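Local atomic coordinates of putative acetyltransferase (Staphylococcus aureus subsp. aureus Mu50, PDB entry 3H4Q), a protein that probably transfers an acetyl group from acetyl-coenzyme A to an acceptor not yet identified, as members of the GNAT family do. Residues F106-L111 against E138-D143; T142-L147 against P178-Y183; Y69-E74 against I83-D88. All coordinates share one frame; numbering follows the deposited sequence.

Contact 1 (F106-L111 against E138-D143); sequences FVIHRL and EVILTD
The carbonyl oxygen of Phe106 takes the shortest polar bond between the two strands, 2.7 Å from Leu141 N, with an almost straight N-H...O angle of 172°. The same oxygen also receives a CA-H contact from Ile140, its bridge partner. One step on, Leu141 O accepts from Ile108 N at 2.9 Å while the CA-H of Val107 points at it. A longer bond, Phe106 N to Val139 O at 3.3 Å, closes the N-terminal end. Phe106 thus bonds to the residues on either side of its partner Ile140, Val139 and Leu141, the pattern of parallel pairing, and here it joins the two strands of a beta-alpha-beta unit whose helix, 120-134, lies on the face carrying Ile108 and Phe106; such a unit belongs to the core of the GNAT fold. With chi1 at -173° OG1 of Thr142 is carried to the side opposite its own amide nitrogen, and from there it donates to Ile108 O at 2.8 Å. On the helix-covered face the extended Ile140 chain sends CD1 obliquely against CD1 of Ile108, 3.7 Å away. On the other face Val107 CG2 meets Leu141 CD1 at 3.6 Å, and Val107 CG1 lies over the rim of the His109 ring. A water at the edge of that ring, 2.9 Å from His109 ND1, reaches weakly to Asp143 OD2, whose firmer partner is Tyr93 OH.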
loop_
_atom_site.group_PDB
_atom_site.type_symbol
_atom_site.label_atom_id
_atom_site.label_comp_id
_atom_site.label_asym_id
_atom_site.label_seq_id
_atom_site.Cartn_x
_atom_site.Cartn_y
_atom_site.Cartn_z
ATOM N N PHE A 106 5.164 -4.164 9.959
ATOM C CA PHE A 106 4.102 -3.483 9.214
ATOM C C PHE A 106 3.985 -4.106 7.815
ATOM O O PHE A 106 4.946 -4.685 7.298
ATOM C CB PHE A 106 4.361 -1.978 9.120
ATOM C CG PHE A 106 4.012 -1.243 10.367
ATOM C CD1 PHE A 106 4.888 -1.205 11.432
ATOM C CD2 PHE A 106 2.796 -0.617 10.498
ATOM C CE1 PHE A 106 4.559 -0.533 12.599
ATOM C CE2 PHE A 106 2.471 0.050 11.667
ATOM C CZ PHE A 106 3.353 0.096 12.704
ATOM N N VAL A 107 2.799 -3.986 7.219
ATOM C CA VAL A 107 2.507 -4.593 5.933
ATOM C C VAL A 107 1.759 -3.618 5.033
ATOM O O VAL A 107 0.734 -3.057 5.442
ATOM C CB VAL A 107 1.583 -5.823 6.110
ATOM C CG1 VAL A 107 1.237 -6.416 4.764
ATOM C CG2 VAL A 107 2.211 -6.871 7.032
ATOM N N ILE A 108 2.267 -3.419 3.818
ATOM C CA ILE A 108 1.591 -2.588 2.825
ATOM C C ILE A 108 0.773 -3.550 1.988
ATOM O O ILE A 108 1.320 -4.386 1.273
ATOM C CB ILE A 108 2.579 -1.828 1.948
ATOM C CG1 ILE A 108 3.395 -0.891 2.847
ATOM C CG2 ILE A 108 1.827 -1.060 0.826
ATOM C CD1 ILE A 108 4.432 -0.086 2.143
ATOM N N HIS A 109 -0.542 -3.438 2.094
ATOM C CA HIS A 109 -1.438 -4.354 1.418
ATOM C C HIS A 109 -1.857 -3.910 0.069
ATOM O O HIS A 109 -2.135 -4.740 -0.770
ATOM C CB HIS A 109 -2.704 -4.549 2.241
ATOM C CG HIS A 109 -2.452 -5.159 3.575
ATOM N ND1 HIS A 109 -2.103 -6.481 3.717
ATOM C CD2 HIS A 109 -2.485 -4.636 4.822
ATOM C CE1 HIS A 109 -1.941 -6.752 4.997
ATOM N NE2 HIS A 109 -2.166 -5.651 5.690
ATOM N N ARG A 110 -1.934 -2.604 -0.151
ATOM C CA ARG A 110 -2.338 -2.095 -1.452
ATOM C C ARG A 110 -1.825 -0.676 -1.630
ATOM O O ARG A 110 -1.747 0.081 -0.682
ATOM C CB ARG A 110 -3.860 -2.150 -1.601
ATOM C CG ARG A 110 -4.372 -1.954 -3.025
ATOM C CD ARG A 110 -4.048 -3.129 -3.950
ATOM N NE ARG A 110 -4.665 -2.928 -5.261
ATOM C CZ ARG A 110 -4.122 -2.284 -6.292
ATOM N NH1 ARG A 110 -2.906 -1.765 -6.225
ATOM N NH2 ARG A 110 -4.822 -2.168 -7.410
ATOM N N LEU A 111 -1.429 -0.349 -2.856
ATOM C CA LEU A 111 -0.905 0.974 -3.222
ATOM C C LEU A 111 -1.340 1.268 -4.658
ATOM O O LEU A 111 -1.196 0.422 -5.532
ATOM C CB LEU A 111 0.624 0.986 -3.167
ATOM C CG LEU A 111 1.357 2.271 -3.591
ATOM C CD1 LEU A 111 0.905 3.489 -2.771
ATOM C CD2 LEU A 111 2.869 2.083 -3.443
ATOM N N GLU A 138 11.254 -2.103 12.442
ATOM C CA GLU A 138 12.481 -2.581 11.805
ATOM C C GLU A 138 12.224 -3.225 10.443
ATOM O O GLU A 138 13.088 -3.185 9.550
ATOM C CB GLU A 138 13.197 -3.583 12.708
ATOM N N VAL A 139 11.041 -3.809 10.281
ATOM C CA VAL A 139 10.709 -4.509 9.062
ATOM C C VAL A 139 9.338 -4.104 8.539
ATOM O O VAL A 139 8.378 -4.015 9.295
ATOM C CB VAL A 139 10.782 -6.050 9.265
ATOM C CG1 VAL A 139 9.971 -6.475 10.457
ATOM C CG2 VAL A 139 10.310 -6.782 8.021
ATOM N N ILE A 140 9.272 -3.833 7.240
ATOM C CA ILE A 140 8.015 -3.524 6.577
ATOM C C ILE A 140 7.893 -4.567 5.458
ATOM O O ILE A 140 8.859 -4.809 4.728
ATOM C CB ILE A 140 7.944 -2.027 6.122
ATOM C CG1 ILE A 140 6.636 -1.707 5.443
ATOM C CG2 ILE A 140 9.037 -1.659 5.161
ATOM C CD1 ILE A 140 6.528 -0.199 5.141
ATOM N N LEU A 141 6.762 -5.267 5.389
ATOM C CA LEU A 141 6.574 -6.264 4.337
ATOM C C LEU A 141 5.418 -5.998 3.363
ATOM O O LEU A 141 4.608 -5.078 3.551
ATOM C CB LEU A 141 6.663 -7.696 4.875
ATOM C CG LEU A 141 6.329 -8.169 6.290
ATOM C CD1 LEU A 141 5.034 -8.925 6.357
ATOM C CD2 LEU A 141 7.410 -9.125 6.712
ATOM N N THR A 142 5.417 -6.730 2.258
ATOM C CA THR A 142 4.405 -6.536 1.238
ATOM C C THR A 142 4.504 -7.678 0.254
ATOM O O THR A 142 5.219 -8.638 0.500
ATOM C CB THR A 142 4.580 -5.180 0.520
ATOM O OG1 THR A 142 3.467 -4.947 -0.360
ATOM C CG2 THR A 142 5.898 -5.117 -0.245
ATOM N N ASP A 143 3.771 -7.596 -0.846
ATOM C CA ASP A 143 3.800 -8.651 -1.835
ATOM C C ASP A 143 3.404 -8.111 -3.202
ATOM O O ASP A 143 2.840 -7.014 -3.312
ATOM C CB ASP A 143 2.914 -9.829 -1.392
ATOM C CG ASP A 143 1.456 -9.448 -1.248
ATOM O OD1 ASP A 143 0.787 -9.315 -2.291
ATOM O OD2 ASP A 143 0.968 -9.338 -0.097
HETATM O O HOH W 1 -1.520 -8.875 2.210
#

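Contact 2 (T142-L147 against P178-Y183)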
loop_
_atom_site.group_PDB
_atom_site.type_symbol
_atom_site.label_atom_id
_atom_site.label_comp_id
_atom_site.label_asym_id
_atom_site.label_seq_id
_atom_site.Cartn_x
_atom_site.Cartn_y
_atom_site.Cartn_z
ATOM N N THR A 142 5.417 -6.730 2.258
ATOM C CA THR A 142 4.405 -6.536 1.238
ATOM C C THR A 142 4.504 -7.678 0.254
ATOM O O THR A 142 5.219 -8.638 0.500
ATOM C CB THR A 142 4.580 -5.180 0.520
ATOM O OG1 THR A 142 3.467 -4.947 -0.360
ATOM C CG2 THR A 142 5.898 -5.117 -0.245
ATOM N N ASP A 143 3.771 -7.596 -0.846
ATOM C CA ASP A 143 3.800 -8.651 -1.835
ATOM C C ASP A 143 3.404 -8.111 -3.202
ATOM O O ASP A 143 2.840 -7.014 -3.312
ATOM C CB ASP A 143 2.914 -9.829 -1.392
ATOM C CG ASP A 143 1.456 -9.448 -1.248
ATOM O OD1 ASP A 143 0.787 -9.315 -2.291
ATOM O OD2 ASP A 143 0.968 -9.338 -0.097
ATOM N N THR A 144 3.713 -8.889 -4.235
ATOM C CA THR A 144 3.439 -8.506 -5.616
ATOM C C THR A 144 2.036 -7.943 -5.809
ATOM O O THR A 144 1.841 -6.965 -6.543
ATOM C CB THR A 144 3.592 -9.702 -6.534
ATOM O OG1 THR A 144 4.942 -10.167 -6.459
ATOM C CG2 THR A 144 3.260 -9.336 -7.966
ATOM N N PHE A 145 1.075 -8.527 -5.101
ATOM C CA PHE A 145 -0.316 -8.156 -5.270
ATOM C C PHE A 145 -0.690 -6.820 -4.706
ATOM O O PHE A 145 -1.767 -6.342 -4.998
ATOM C CB PHE A 145 -1.244 -9.235 -4.705
ATOM C CG PHE A 145 -0.957 -10.606 -5.237
ATOM C CD1 PHE A 145 -1.081 -10.872 -6.594
ATOM C CD2 PHE A 145 -0.569 -11.633 -4.384
ATOM C CE1 PHE A 145 -0.815 -12.142 -7.102
ATOM C CE2 PHE A 145 -0.307 -12.906 -4.879
ATOM C CZ PHE A 145 -0.429 -13.156 -6.242
ATOM N N ALA A 146 0.178 -6.204 -3.916
ATOM C CA ALA A 146 -0.106 -4.876 -3.352
ATOM C C ALA A 146 -0.056 -3.779 -4.417
ATOM O O ALA A 146 -0.664 -2.724 -4.255
ATOM C CB ALA A 146 0.896 -4.566 -2.236
ATOM N N LEU A 147 0.674 -4.017 -5.507
ATOM C CA LEU A 147 0.861 -3.005 -6.525
ATOM C C LEU A 147 0.308 -3.432 -7.856
ATOM O O LEU A 147 0.124 -4.596 -8.099
ATOM C CB LEU A 147 2.348 -2.662 -6.644
ATOM C CG LEU A 147 2.857 -1.643 -5.600
ATOM C CD1 LEU A 147 2.531 -2.042 -4.160
ATOM C CD2 LEU A 147 4.367 -1.426 -5.763
ATOM N N PRO A 178 3.787 -15.793 -11.527
ATOM C CA PRO A 178 4.889 -15.617 -10.594
ATOM C C PRO A 178 4.615 -14.456 -9.668
ATOM O O PRO A 178 4.488 -13.325 -10.127
ATOM C CB PRO A 178 6.068 -15.283 -11.509
ATOM C CG PRO A 178 5.435 -14.576 -12.691
ATOM C CD PRO A 178 3.946 -14.929 -12.709
ATOM N N PHE A 179 4.519 -14.743 -8.377
ATOM C CA PHE A 179 4.246 -13.732 -7.367
ATOM C C PHE A 179 5.291 -13.858 -6.277
ATOM O O PHE A 179 5.842 -14.931 -6.056
ATOM C CB PHE A 179 2.830 -13.898 -6.795
ATOM C CG PHE A 179 2.640 -15.142 -5.967
ATOM C CD1 PHE A 179 2.454 -16.376 -6.572
ATOM C CD2 PHE A 179 2.622 -15.071 -4.581
ATOM C CE1 PHE A 179 2.279 -17.532 -5.816
ATOM C CE2 PHE A 179 2.440 -16.222 -3.813
ATOM C CZ PHE A 179 2.268 -17.454 -4.435
ATOM N N TYR A 180 5.562 -12.756 -5.593
ATOM C CA TYR A 180 6.575 -12.756 -4.557
ATOM C C TYR A 180 6.112 -11.989 -3.341
ATOM O O TYR A 180 5.259 -11.100 -3.420
ATOM C CB TYR A 180 7.878 -12.102 -5.064
ATOM C CG TYR A 180 8.384 -12.624 -6.396
ATOM C CD1 TYR A 180 9.154 -13.772 -6.471
ATOM C CD2 TYR A 180 8.093 -11.950 -7.583
ATOM C CE1 TYR A 180 9.603 -14.242 -7.683
ATOM C CE2 TYR A 180 8.536 -12.420 -8.802
ATOM C CZ TYR A 180 9.289 -13.559 -8.849
ATOM O OH TYR A 180 9.746 -14.017 -10.067
ATOM N N ALA A 181 6.699 -12.354 -2.211
ATOM C CA ALA A 181 6.506 -11.650 -0.971
ATOM C C ALA A 181 7.789 -10.870 -0.866
ATOM O O ALA A 181 8.830 -11.321 -1.346
ATOM C CB ALA A 181 6.377 -12.605 0.176
ATOM N N TYR A 182 7.711 -9.705 -0.245
ATOM C CA TYR A 182 8.857 -8.835 -0.086
ATOM C C TYR A 182 9.002 -8.339 1.349
ATOM O O TYR A 182 8.009 -8.208 2.082
ATOM C CB TYR A 182 8.656 -7.577 -0.919
ATOM C CG TYR A 182 8.724 -7.720 -2.413
ATOM C CD1 TYR A 182 7.588 -8.014 -3.158
ATOM C CD2 TYR A 182 9.905 -7.470 -3.090
ATOM C CE1 TYR A 182 7.641 -8.100 -4.529
ATOM C CE2 TYR A 182 9.973 -7.563 -4.469
ATOM C CZ TYR A 182 8.839 -7.874 -5.181
ATOM O OH TYR A 182 8.910 -7.956 -6.544
ATOM N N TYR A 183 10.242 -8.038 1.731
ATOM C CA TYR A 183 10.505 -7.403 3.008
ATOM C C TYR A 183 11.503 -6.289 2.793
ATOM O O TYR A 183 12.265 -6.292 1.832
ATOM C CB TYR A 183 11.058 -8.390 4.047
ATOM C CG TYR A 183 12.462 -8.854 3.757
ATOM C CD1 TYR A 183 13.565 -8.126 4.195
ATOM C CD2 TYR A 183 12.685 -10.008 3.044
ATOM C CE1 TYR A 183 14.852 -8.542 3.916
ATOM C CE2 TYR A 183 13.969 -10.434 2.757
ATOM C CZ TYR A 183 15.049 -9.698 3.198
ATOM O OH TYR A 183 16.327 -10.129 2.913
#
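Thr144 faces Tyr180 just where the antiparallel pairing of strands 139-143 and 181-185 runs out and the chain turns into a short 3-10 segment, 144-146. This pairing continues the central GNAT sheet beyond its parallel strands. From CB, which lies alongside the Tyr180 backbone, the Thr144 side chain leads to OG1, which sits beside the backbone N and anti to the carbonyl carbon (chi1 -62°) and there accepts the N-H of Tyr180 at 2.8 Å. In return Thr144 N donates to Tyr180 O, also at 2.8 Å, so Tyr180 is gripped through both its amide and its carbonyl. The edge of the Tyr182 ring lies close by, with CE1 3.9 Å from Thr144 OG1; that ring also stacks on Phe155 of helix 153-157. Further back, Thr142 and Tyr182 form a hydrogen-bonded pair, in which Tyr182 N approaches Thr142 O from above the carbonyl plane at 2.8 Å. Their side chains meet as well, CG2 of Thr142 touching CB of Tyr182. Asp143 directs its carboxylate away from this strand; its OD2 is hydrogen-bonded to Tyr93 OH, while OD1 weakly accepts Phe145 N. Beyond Thr144, the exposed rings of Phe145 and Phe179 are nearly parallel, 25° apart, but slid so far that they barely overlap, with centroids 5.5 Å apart. The close touch is instead Phe145 CZ against CB of Phe179, at 3.4 Å.

Contact 3 (Y69-E74 against I83-D88)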
loop_
_atom_site.group_PDB
_atom_site.type_symbol
_atom_site.label_atom_id
_atom_site.label_comp_id
_atom_site.label_asym_id
_atom_site.label_seq_id
_atom_site.Cartn_x
_atom_site.Cartn_y
_atom_site.Cartn_z
ATOM N N TYR A 69 -6.539 2.737 8.520
ATOM C CA TYR A 69 -5.374 2.073 7.932
ATOM C C TYR A 69 -5.138 2.529 6.498
ATOM O O TYR A 69 -4.199 2.042 5.850
ATOM C CB TYR A 69 -5.544 0.541 7.888
ATOM C CG TYR A 69 -5.556 -0.228 9.183
ATOM C CD1 TYR A 69 -4.929 0.248 10.329
ATOM C CD2 TYR A 69 -6.071 -1.524 9.220
ATOM C CE1 TYR A 69 -4.900 -0.510 11.499
ATOM C CE2 TYR A 69 -6.039 -2.289 10.391
ATOM C CZ TYR A 69 -5.452 -1.769 11.523
ATOM O OH TYR A 69 -5.392 -2.498 12.693
ATOM N N LEU A 70 -5.973 3.439 5.991
ATOM C CA LEU A 70 -5.877 3.857 4.596
ATOM C C LEU A 70 -5.544 5.333 4.496
ATOM O O LEU A 70 -6.182 6.148 5.123
ATOM C CB LEU A 70 -7.197 3.524 3.867
ATOM C CG LEU A 70 -7.304 3.773 2.349
ATOM C CD1 LEU A 70 -8.260 2.755 1.707
ATOM C CD2 LEU A 70 -7.715 5.218 1.957
ATOM N N TYR A 71 -4.504 5.664 3.745
ATOM C CA TYR A 71 -4.133 7.059 3.500
ATOM C C TYR A 71 -4.415 7.384 2.045
ATOM O O TYR A 71 -4.322 6.484 1.180
ATOM C CB TYR A 71 -2.647 7.290 3.698
ATOM C CG TYR A 71 -2.100 7.195 5.095
ATOM C CD1 TYR A 71 -1.640 5.997 5.606
ATOM C CD2 TYR A 71 -1.982 8.330 5.885
ATOM C CE1 TYR A 71 -1.089 5.927 6.869
ATOM C CE2 TYR A 71 -1.445 8.269 7.149
ATOM C CZ TYR A 71 -0.997 7.068 7.634
ATOM O OH TYR A 71 -0.464 7.016 8.891
ATOM N N VAL A 72 -4.703 8.661 1.778
ATOM C CA VAL A 72 -4.947 9.173 0.431
ATOM C C VAL A 72 -4.049 10.373 0.164
ATOM O O VAL A 72 -3.619 11.046 1.111
ATOM C CB VAL A 72 -6.412 9.649 0.210
ATOM C CG1 VAL A 72 -7.379 8.475 0.269
ATOM C CG2 VAL A 72 -6.800 10.777 1.191
ATOM N N LEU A 73 -3.724 10.613 -1.111
ATOM C CA LEU A 73 -2.972 11.816 -1.497
ATOM C C LEU A 73 -4.023 12.627 -2.242
ATOM O O LEU A 73 -4.647 12.133 -3.179
ATOM C CB LEU A 73 -1.731 11.492 -2.324
ATOM C CG LEU A 73 -0.824 12.692 -2.658
ATOM C CD1 LEU A 73 0.560 12.227 -3.023
ATOM C CD2 LEU A 73 -1.386 13.506 -3.785
ATOM N N GLU A 74 -4.236 13.852 -1.794
ATOM C CA GLU A 74 -5.308 14.690 -2.289
ATOM C C GLU A 74 -4.869 16.126 -2.545
ATOM O O GLU A 74 -4.243 16.721 -1.687
ATOM C CB GLU A 74 -6.363 14.753 -1.193
ATOM C CG GLU A 74 -7.476 15.761 -1.448
ATOM C CD GLU A 74 -7.804 16.592 -0.224
ATOM O OE1 GLU A 74 -7.719 16.081 0.903
ATOM O OE2 GLU A 74 -8.148 17.774 -0.389
ATOM N N ILE A 83 -3.084 4.220 -0.197
ATOM C CA ILE A 83 -2.241 3.156 0.312
ATOM C C ILE A 83 -2.894 2.620 1.580
ATOM O O ILE A 83 -3.484 3.381 2.348
ATOM C CB ILE A 83 -0.802 3.666 0.619
ATOM C CG1 ILE A 83 0.154 2.512 0.945
ATOM C CG2 ILE A 83 -0.799 4.675 1.765
ATOM C CD1 ILE A 83 1.658 2.914 0.894
ATOM N N VAL A 84 -2.819 1.306 1.778
ATOM C CA VAL A 84 -3.368 0.641 2.959
ATOM C C VAL A 84 -2.200 -0.019 3.678
ATOM O O VAL A 84 -1.474 -0.797 3.067
ATOM C CB VAL A 84 -4.355 -0.405 2.528
ATOM C CG1 VAL A 84 -4.829 -1.219 3.710
ATOM C CG2 VAL A 84 -5.524 0.276 1.806
ATOM N N VAL A 85 -1.996 0.308 4.950
ATOM C CA VAL A 85 -0.898 -0.247 5.740
ATOM C C VAL A 85 -1.365 -0.546 7.162
ATOM O O VAL A 85 -2.151 0.212 7.745
ATOM C CB VAL A 85 0.295 0.711 5.819
ATOM C CG1 VAL A 85 -0.132 2.063 6.386
ATOM C CG2 VAL A 85 1.392 0.109 6.667
ATOM N N ASP A 86 -0.906 -1.675 7.695
ATOM C CA ASP A 86 -1.241 -2.123 9.042
ATOM C C ASP A 86 -0.267 -3.246 9.428
ATOM O O ASP A 86 0.757 -3.427 8.762
ATOM C CB ASP A 86 -2.709 -2.554 9.120
ATOM C CG ASP A 86 -3.035 -3.695 8.190
ATOM O OD1 ASP A 86 -2.271 -4.681 8.169
ATOM O OD2 ASP A 86 -4.081 -3.619 7.508
ATOM N N GLN A 87 -0.574 -3.979 10.495
ATOM C CA GLN A 87 0.286 -5.063 10.973
ATOM C C GLN A 87 -0.355 -6.454 10.852
ATOM O O GLN A 87 0.157 -7.434 11.422
ATOM C CB GLN A 87 0.709 -4.777 12.415
ATOM C CG GLN A 87 1.614 -3.562 12.554
ATOM C CD GLN A 87 1.948 -3.269 14.000
ATOM O OE1 GLN A 87 1.056 -3.025 14.798
ATOM N NE2 GLN A 87 3.236 -3.275 14.341
ATOM N N ASP A 88 -1.450 -6.537 10.096
ATOM C CA ASP A 88 -2.108 -7.806 9.819
ATOM C C ASP A 88 -1.325 -8.468 8.680
ATOM O O ASP A 88 -1.187 -7.890 7.612
ATOM C CB ASP A 88 -3.554 -7.582 9.385
ATOM C CG ASP A 88 -4.396 -6.882 10.451
ATOM O OD1 ASP A 88 -4.111 -7.065 11.655
ATOM O OD2 ASP A 88 -5.358 -6.161 10.081
HETATM O O HOH W 2 -2.767 -3.781 12.585
HETATM O O HOH W 3 -7.082 -5.127 11.971
#
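Three backbone hydrogen bonds of 2.9 Å hold Tyr69-Tyr71 to Ile83-Val85: Val85 N to Tyr69 O, Tyr71 N to Ile83 O, and Ile83 N to Tyr71 O. Between them, Leu70 and Val84 point CA-H groups at the carbonyls of Ile83 and Tyr69, respectively. Apolar touches lie on both faces: Leu70 CD1 meets Val84 CG2 at 3.7 Å on one, beside helix 57-66; on the other, Tyr71 lays CB against Ile83 CG2 and brings a ring edge, through CE1, to Val85 CG1. The strands form a beta hairpin within the GNAT sheet, and Tyr69, Tyr71, Val85, Asp86 and Gln87 line a pocket occupied by a polyethylene glycol fragment, probably from the crystallisation liquor. A CH-pi contact joins two of these residues: Asp86 CB stands over the centre of the Tyr69 ring, 3.4 Å from its centroid and 7° off the normal. With chi1 at 60°, Asp86 CG sits between backbone N and carbonyl carbon, bringing OD2 to 3.4 Å from Tyr69 CD2. The carboxylate lends OD1 to Asp88 N in an Asx turn and to His109 NE2. Two waters bridge from Tyr69 OH, one to Gln87 N, the other to Asp88 OD2.

From the N terminus, contact 3 comes first, closing the hairpin of strands 70-75 and 78-86 over a short turn. Contact 1 opens only after it has closed, and spans helix 120-134 to bring strand 139-143 beside strand 106-112. Contact 2 starts at residues 142 and 143, where contact 1 ends, and closes a longer excursion through helix 153-157 and strand 161-162. The three therefore run in series, without nesting or crossing. Neighbouring strands of the one sheet also link them: Asp86 meets Val107 and His109 between contacts 3 and 1, and Ala146 O meets Leu111 N and Arg110 NH1 between contacts 1 and 2. Contacts 2 and 3 do not touch.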